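Local coordinates for protein polyprenyl synthetase (Nonlabens dokdonensis, PDB 6KD7) that probably acts as a magnesium-dependent prenyltransferase that makes geranylgeranyl pyrophosphate by joining isoprenoid pyrophosphates, at residues Phe205-Asp217 with Lys223-Leu237. Residues are numbered along the deposited sequence; the frame is centred on the assembly and turned at random.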
loop_
_atom_site.group_PDB
_atom_site.type_symbol
_atom_site.label_atom_id
_atom_site.label_comp_id
_atom_site.label_asym_id
_atom_site.label_seq_id
_atom_site.Cartn_x
_atom_site.Cartn_y
_atom_site.Cartn_z
ATOM N N PHE A 205 -24.199 10.106 -32.346
ATOM C CA PHE A 205 -23.948 8.786 -31.718
ATOM C C PHE A 205 -23.428 8.989 -30.253
ATOM O O PHE A 205 -23.844 8.295 -29.312
ATOM C CB PHE A 205 -22.983 8.022 -32.623
ATOM C CG PHE A 205 -22.720 6.595 -32.236
ATOM C CD1 PHE A 205 -23.779 5.697 -32.087
ATOM C CD2 PHE A 205 -21.418 6.140 -32.049
ATOM C CE1 PHE A 205 -23.551 4.372 -31.734
ATOM C CE2 PHE A 205 -21.193 4.802 -31.721
ATOM C CZ PHE A 205 -22.254 3.934 -31.522
ATOM N N GLN A 206 -22.505 9.917 -30.052
ATOM C CA GLN A 206 -21.856 10.143 -28.746
ATOM C C GLN A 206 -22.865 10.813 -27.814
ATOM O O GLN A 206 -22.911 10.418 -26.640
ATOM C CB GLN A 206 -20.611 10.994 -28.893
ATOM C CG GLN A 206 -19.947 11.288 -27.569
ATOM C CD GLN A 206 -19.631 10.057 -26.758
ATOM O OE1 GLN A 206 -19.881 10.033 -25.558
ATOM N NE2 GLN A 206 -19.071 9.050 -27.399
ATOM N N LEU A 207 -23.636 11.778 -28.303
ATOM C CA LEU A 207 -24.713 12.389 -27.486
ATOM C C LEU A 207 -25.708 11.313 -27.057
ATOM O O LEU A 207 -26.173 11.373 -25.883
ATOM C CB LEU A 207 -25.348 13.573 -28.194
ATOM C CG LEU A 207 -24.396 14.758 -28.317
ATOM C CD1 LEU A 207 -25.029 15.866 -29.118
ATOM C CD2 LEU A 207 -23.993 15.293 -26.953
ATOM N N MET A 208 -25.958 10.331 -27.923
ATOM C CA MET A 208 -26.832 9.182 -27.581
ATOM C C MET A 208 -26.168 8.364 -26.467
ATOM O O MET A 208 -26.862 7.988 -25.547
ATOM C CB MET A 208 -27.069 8.282 -28.794
ATOM C CG MET A 208 -28.073 7.182 -28.536
ATOM S SD MET A 208 -28.362 6.100 -29.952
ATOM C CE MET A 208 -26.928 5.033 -29.906
ATOM N N ASP A 209 -24.862 8.122 -26.561
ATOM C CA ASP A 209 -24.136 7.376 -25.511
ATOM C C ASP A 209 -24.249 8.171 -24.182
ATOM O O ASP A 209 -24.572 7.582 -23.155
ATOM C CB ASP A 209 -22.733 7.064 -26.011
ATOM C CG ASP A 209 -21.882 6.474 -24.904
ATOM O OD1 ASP A 209 -21.304 7.267 -24.111
ATOM O OD2 ASP A 209 -21.842 5.226 -24.799
ATOM N N ASP A 210 -24.114 9.496 -24.198
ATOM C CA ASP A 210 -24.252 10.313 -22.977
ATOM C C ASP A 210 -25.641 10.048 -22.389
ATOM O O ASP A 210 -25.745 9.950 -21.185
ATOM C CB ASP A 210 -24.055 11.800 -23.266
ATOM C CG ASP A 210 -22.623 12.227 -23.527
ATOM O OD1 ASP A 210 -21.719 11.345 -23.495
ATOM O OD2 ASP A 210 -22.423 13.445 -23.708
ATOM N N TYR A 211 -26.678 9.981 -23.230
ATOM C CA TYR A 211 -28.083 9.868 -22.791
ATOM C C TYR A 211 -28.307 8.495 -22.164
ATOM O O TYR A 211 -28.924 8.389 -21.082
ATOM C CB TYR A 211 -29.054 10.094 -23.956
ATOM C CG TYR A 211 -30.495 9.972 -23.539
ATOM C CD1 TYR A 211 -31.128 8.743 -23.528
ATOM C CD2 TYR A 211 -31.171 11.074 -23.054
ATOM C CE1 TYR A 211 -32.432 8.626 -23.089
ATOM C CE2 TYR A 211 -32.477 10.980 -22.614
ATOM C CZ TYR A 211 -33.100 9.749 -22.639
ATOM O OH TYR A 211 -34.376 9.675 -22.196
ATOM N N LEU A 212 -27.844 7.460 -22.840
ATOM C CA LEU A 212 -28.107 6.055 -22.472
ATOM C C LEU A 212 -27.248 5.682 -21.261
ATOM O O LEU A 212 -27.605 4.724 -20.573
ATOM C CB LEU A 212 -27.843 5.124 -23.665
ATOM C CG LEU A 212 -28.862 5.203 -24.819
ATOM C CD1 LEU A 212 -28.478 4.258 -25.950
ATOM C CD2 LEU A 212 -30.293 4.899 -24.359
ATOM N N ASP A 213 -26.137 6.365 -21.027
ATOM C CA ASP A 213 -25.311 6.077 -19.825
ATOM C C ASP A 213 -26.201 6.268 -18.577
ATOM O O ASP A 213 -26.138 5.438 -17.727
ATOM C CB ASP A 213 -24.061 6.956 -19.773
ATOM C CG ASP A 213 -23.107 6.556 -18.664
ATOM O OD1 ASP A 213 -23.294 7.013 -17.519
ATOM O OD2 ASP A 213 -22.283 5.712 -18.932
ATOM N N ALA A 214 -27.004 7.322 -18.522
ATOM C CA ALA A 214 -27.944 7.614 -17.423
ATOM C C ALA A 214 -29.236 6.799 -17.570
ATOM O O ALA A 214 -29.665 6.213 -16.567
ATOM C CB ALA A 214 -28.260 9.077 -17.408
ATOM N N PHE A 215 -29.833 6.763 -18.767
ATOM C CA PHE A 215 -31.242 6.342 -18.948
ATOM C C PHE A 215 -31.362 5.029 -19.690
ATOM O O PHE A 215 -32.477 4.656 -19.959
ATOM C CB PHE A 215 -32.025 7.395 -19.707
ATOM C CG PHE A 215 -32.199 8.626 -18.880
ATOM C CD1 PHE A 215 -32.940 8.569 -17.706
ATOM C CD2 PHE A 215 -31.561 9.800 -19.222
ATOM C CE1 PHE A 215 -33.056 9.691 -16.906
ATOM C CE2 PHE A 215 -31.703 10.932 -18.438
ATOM C CZ PHE A 215 -32.453 10.874 -17.283
ATOM N N GLY A 216 -30.238 4.407 -20.026
ATOM C CA GLY A 216 -30.207 3.161 -20.806
ATOM C C GLY A 216 -30.649 1.947 -20.018
ATOM O O GLY A 216 -30.714 2.030 -18.799
ATOM N N ASP A 217 -31.008 0.874 -20.718
ATOM C CA ASP A 217 -31.440 -0.376 -20.047
ATOM C C ASP A 217 -30.215 -1.086 -19.473
ATOM O O ASP A 217 -29.229 -1.284 -20.206
ATOM C CB ASP A 217 -32.250 -1.277 -20.979
ATOM C CG ASP A 217 -33.611 -0.709 -21.340
ATOM O OD1 ASP A 217 -34.132 0.112 -20.559
ATOM O OD2 ASP A 217 -34.136 -1.094 -22.399
ATOM N N LYS A 223 -22.522 -1.771 -20.314
ATOM C CA LYS A 223 -22.120 -0.494 -19.672
ATOM C C LYS A 223 -22.943 -0.242 -18.407
ATOM O O LYS A 223 -24.175 -0.297 -18.472
ATOM C CB LYS A 223 -22.232 0.675 -20.650
ATOM C CG LYS A 223 -20.905 1.331 -20.991
ATOM C CD LYS A 223 -21.062 2.599 -21.782
ATOM C CE LYS A 223 -22.259 3.414 -21.348
ATOM N NZ LYS A 223 -22.135 4.817 -21.801
ATOM N N GLU A 224 -22.266 0.118 -17.323
ATOM C CA GLU A 224 -22.934 0.379 -16.035
ATOM C C GLU A 224 -23.938 1.505 -16.244
ATOM O O GLU A 224 -23.605 2.466 -16.899
ATOM C CB GLU A 224 -21.850 0.795 -15.041
ATOM C CG GLU A 224 -22.289 1.790 -13.991
ATOM C CD GLU A 224 -21.176 2.347 -13.119
ATOM O OE1 GLU A 224 -20.021 2.280 -13.522
ATOM O OE2 GLU A 224 -21.489 2.851 -12.052
ATOM N N VAL A 225 -25.138 1.380 -15.705
ATOM C CA VAL A 225 -26.066 2.530 -15.826
ATOM C C VAL A 225 -25.629 3.543 -14.767
ATOM O O VAL A 225 -25.393 3.137 -13.644
ATOM C CB VAL A 225 -27.530 2.099 -15.650
ATOM C CG1 VAL A 225 -28.468 3.281 -15.729
ATOM C CG2 VAL A 225 -27.915 1.057 -16.675
ATOM N N GLY A 226 -25.515 4.808 -15.139
ATOM C CA GLY A 226 -25.098 5.877 -14.210
ATOM C C GLY A 226 -23.596 5.956 -13.941
ATOM O O GLY A 226 -23.240 6.630 -12.977
ATOM N N GLY A 227 -22.734 5.367 -14.772
ATOM C CA GLY A 227 -21.265 5.484 -14.638
ATOM C C GLY A 227 -20.799 6.930 -14.745
ATOM O O GLY A 227 -19.956 7.397 -13.947
ATOM N N ASP A 228 -21.344 7.672 -15.683
ATOM C CA ASP A 228 -20.965 9.081 -15.831
ATOM C C ASP A 228 -21.347 9.829 -14.537
ATOM O O ASP A 228 -20.563 10.701 -14.087
ATOM C CB ASP A 228 -21.614 9.674 -17.073
ATOM C CG ASP A 228 -21.053 9.170 -18.390
ATOM O OD1 ASP A 228 -19.952 8.612 -18.352
ATOM O OD2 ASP A 228 -21.740 9.385 -19.428
ATOM N N ILE A 229 -22.514 9.536 -13.977
ATOM C CA ILE A 229 -22.981 10.180 -12.727
ATOM C C ILE A 229 -22.021 9.814 -11.577
ATOM O O ILE A 229 -21.466 10.739 -10.937
ATOM C CB ILE A 229 -24.424 9.806 -12.404
ATOM C CG1 ILE A 229 -25.394 10.439 -13.408
ATOM C CG2 ILE A 229 -24.711 10.291 -10.989
ATOM C CD1 ILE A 229 -26.802 9.861 -13.391
ATOM N N ARG A 230 -21.778 8.531 -11.379
ATOM C CA ARG A 230 -20.890 8.053 -10.309
ATOM C C ARG A 230 -19.523 8.740 -10.405
ATOM O O ARG A 230 -18.936 9.073 -9.337
ATOM C CB ARG A 230 -20.745 6.547 -10.395
ATOM C CG ARG A 230 -19.752 6.014 -9.377
ATOM C CD ARG A 230 -19.802 4.501 -9.289
ATOM N NE ARG A 230 -19.320 3.951 -10.534
ATOM C CZ ARG A 230 -18.064 4.019 -10.957
ATOM N NH1 ARG A 230 -17.107 4.593 -10.230
ATOM N NH2 ARG A 230 -17.770 3.502 -12.134
ATOM N N GLU A 231 -19.009 8.948 -11.615
ATOM C CA GLU A 231 -17.633 9.471 -11.816
ATOM C C GLU A 231 -17.673 10.984 -11.987
ATOM O O GLU A 231 -16.645 11.580 -12.242
ATOM C CB GLU A 231 -16.992 8.801 -13.019
ATOM C CG GLU A 231 -16.727 7.326 -12.793
ATOM C CD GLU A 231 -15.910 6.652 -13.894
ATOM O OE1 GLU A 231 -15.878 7.188 -15.027
ATOM O OE2 GLU A 231 -15.316 5.582 -13.624
ATOM N N ASN A 232 -18.842 11.590 -11.840
ATOM C CA ASN A 232 -18.999 13.051 -11.972
ATOM C C ASN A 232 -18.465 13.515 -13.329
ATOM O O ASN A 232 -17.935 14.627 -13.365
ATOM C CB ASN A 232 -18.328 13.792 -10.799
ATOM C CG ASN A 232 -18.865 13.308 -9.471
ATOM O OD1 ASN A 232 -20.089 13.241 -9.271
ATOM N ND2 ASN A 232 -17.966 12.901 -8.594
ATOM N N LYS A 233 -18.695 12.765 -14.413
ATOM C CA LYS A 233 -18.303 13.227 -15.775
ATOM C C LYS A 233 -19.303 14.283 -16.209
ATOM O O LYS A 233 -20.525 14.036 -16.142
ATOM C CB LYS A 233 -18.265 12.091 -16.787
ATOM C CG LYS A 233 -17.112 11.130 -16.584
ATOM C CD LYS A 233 -16.135 11.042 -17.746
ATOM C CE LYS A 233 -15.593 9.632 -17.914
ATOM N NZ LYS A 233 -14.652 9.251 -16.826
ATOM N N LYS A 234 -18.813 15.438 -16.600
ATOM C CA LYS A 234 -19.686 16.565 -17.009
ATOM C C LYS A 234 -20.053 16.364 -18.492
ATOM O O LYS A 234 -19.348 16.913 -19.369
ATOM C CB LYS A 234 -18.928 17.864 -16.705
ATOM C CG LYS A 234 -18.822 18.202 -15.215
ATOM C CD LYS A 234 -18.255 19.587 -14.936
ATOM C CE LYS A 234 -16.790 19.719 -15.291
ATOM N NZ LYS A 234 -15.958 18.972 -14.322
ATOM N N THR A 235 -21.033 15.505 -18.755
ATOM C CA THR A 235 -21.472 15.177 -20.131
ATOM C C THR A 235 -22.578 16.142 -20.549
ATOM O O THR A 235 -22.969 17.001 -19.744
ATOM C CB THR A 235 -21.927 13.731 -20.244
ATOM O OG1 THR A 235 -23.139 13.580 -19.515
ATOM C CG2 THR A 235 -20.891 12.732 -19.786
ATOM N N TYR A 236 -23.061 16.009 -21.778
ATOM C CA TYR A 236 -24.045 16.974 -22.322
ATOM C C TYR A 236 -25.270 16.987 -21.413
ATOM O O TYR A 236 -25.807 18.048 -21.163
ATOM C CB TYR A 236 -24.414 16.599 -23.757
ATOM C CG TYR A 236 -25.136 17.673 -24.522
ATOM C CD1 TYR A 236 -24.440 18.640 -25.223
ATOM C CD2 TYR A 236 -26.515 17.720 -24.550
ATOM C CE1 TYR A 236 -25.094 19.632 -25.926
ATOM C CE2 TYR A 236 -27.186 18.698 -25.256
ATOM C CZ TYR A 236 -26.473 19.659 -25.943
ATOM O OH TYR A 236 -27.140 20.621 -26.627
ATOM N N LEU A 237 -25.630 15.820 -20.897
ATOM C CA LEU A 237 -26.804 15.656 -20.015
ATOM C C LEU A 237 -26.619 16.541 -18.773
ATOM O O LEU A 237 -27.525 17.299 -18.473
ATOM C CB LEU A 237 -26.799 14.172 -19.651
ATOM C CG LEU A 237 -28.101 13.548 -19.174
ATOM C CD1 LEU A 237 -29.276 14.044 -19.988
ATOM C CD2 LEU A 237 -27.999 12.040 -19.235
HETATM O O HOH W 1 -23.739 10.987 -19.620
HETATM O O HOH W 2 -20.910 9.326 -21.963
HETATM O O HOH W 3 -24.719 8.373 -15.884
#
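The carboxylates of Asp-213 and Asp-228 stack with their planes 14° apart and CG to CG at 3.3 Å. Asp-228 thus covers one face of Asp-213. Asp-213 OD2 takes Lys-223 NZ through its anti lone pair, while Asp-228 N reaches OD1 of Asp-213 on the syn side, 32° out of the plane, at 2.8 Å. Asp-209, Asp-210 and Asp-213 form the second DDxxD motif of the FPP/GGPP synthase family, at the end of helix 188-215. In this family the motif is associated with binding magnesium and substrate pyrophosphate; here the side chain of Asp-209 lies about 5 Å from a bound magnesium ion, too far for a direct ligand. Lys-223, poorly ordered, bridges the motif, with NZ 3.0 Å from both Asp-209 OD2 and Asp-213 OD2. With CG anti to the backbone N (chi1 -172°), Asp-213 turns its carboxylate to both Lys-223 and helix 227-230. An alanine in place of Asp-213 is likely to leave Asp-228 N without this acceptor and Lys-223 without one of its two carboxylate mates. Asp-210 OD2 receives Tyr-236 N from above its carboxylate plane at 3.3 Å, and also bonds Tyr-161 of helix 158-183. A water donates to Asp-210 O and Asp-228 OD2 and accepts from Thr-235 OG1. Gly-226 N bonds Asp-213 O at 2.7 Å. Apolar packing completes the contact: Leu-237 is a knob among Asp-210, Tyr-211, Ala-214 and Phe-215. Its CD2 presses on Ala-214 CB at a tight 3.5 Å.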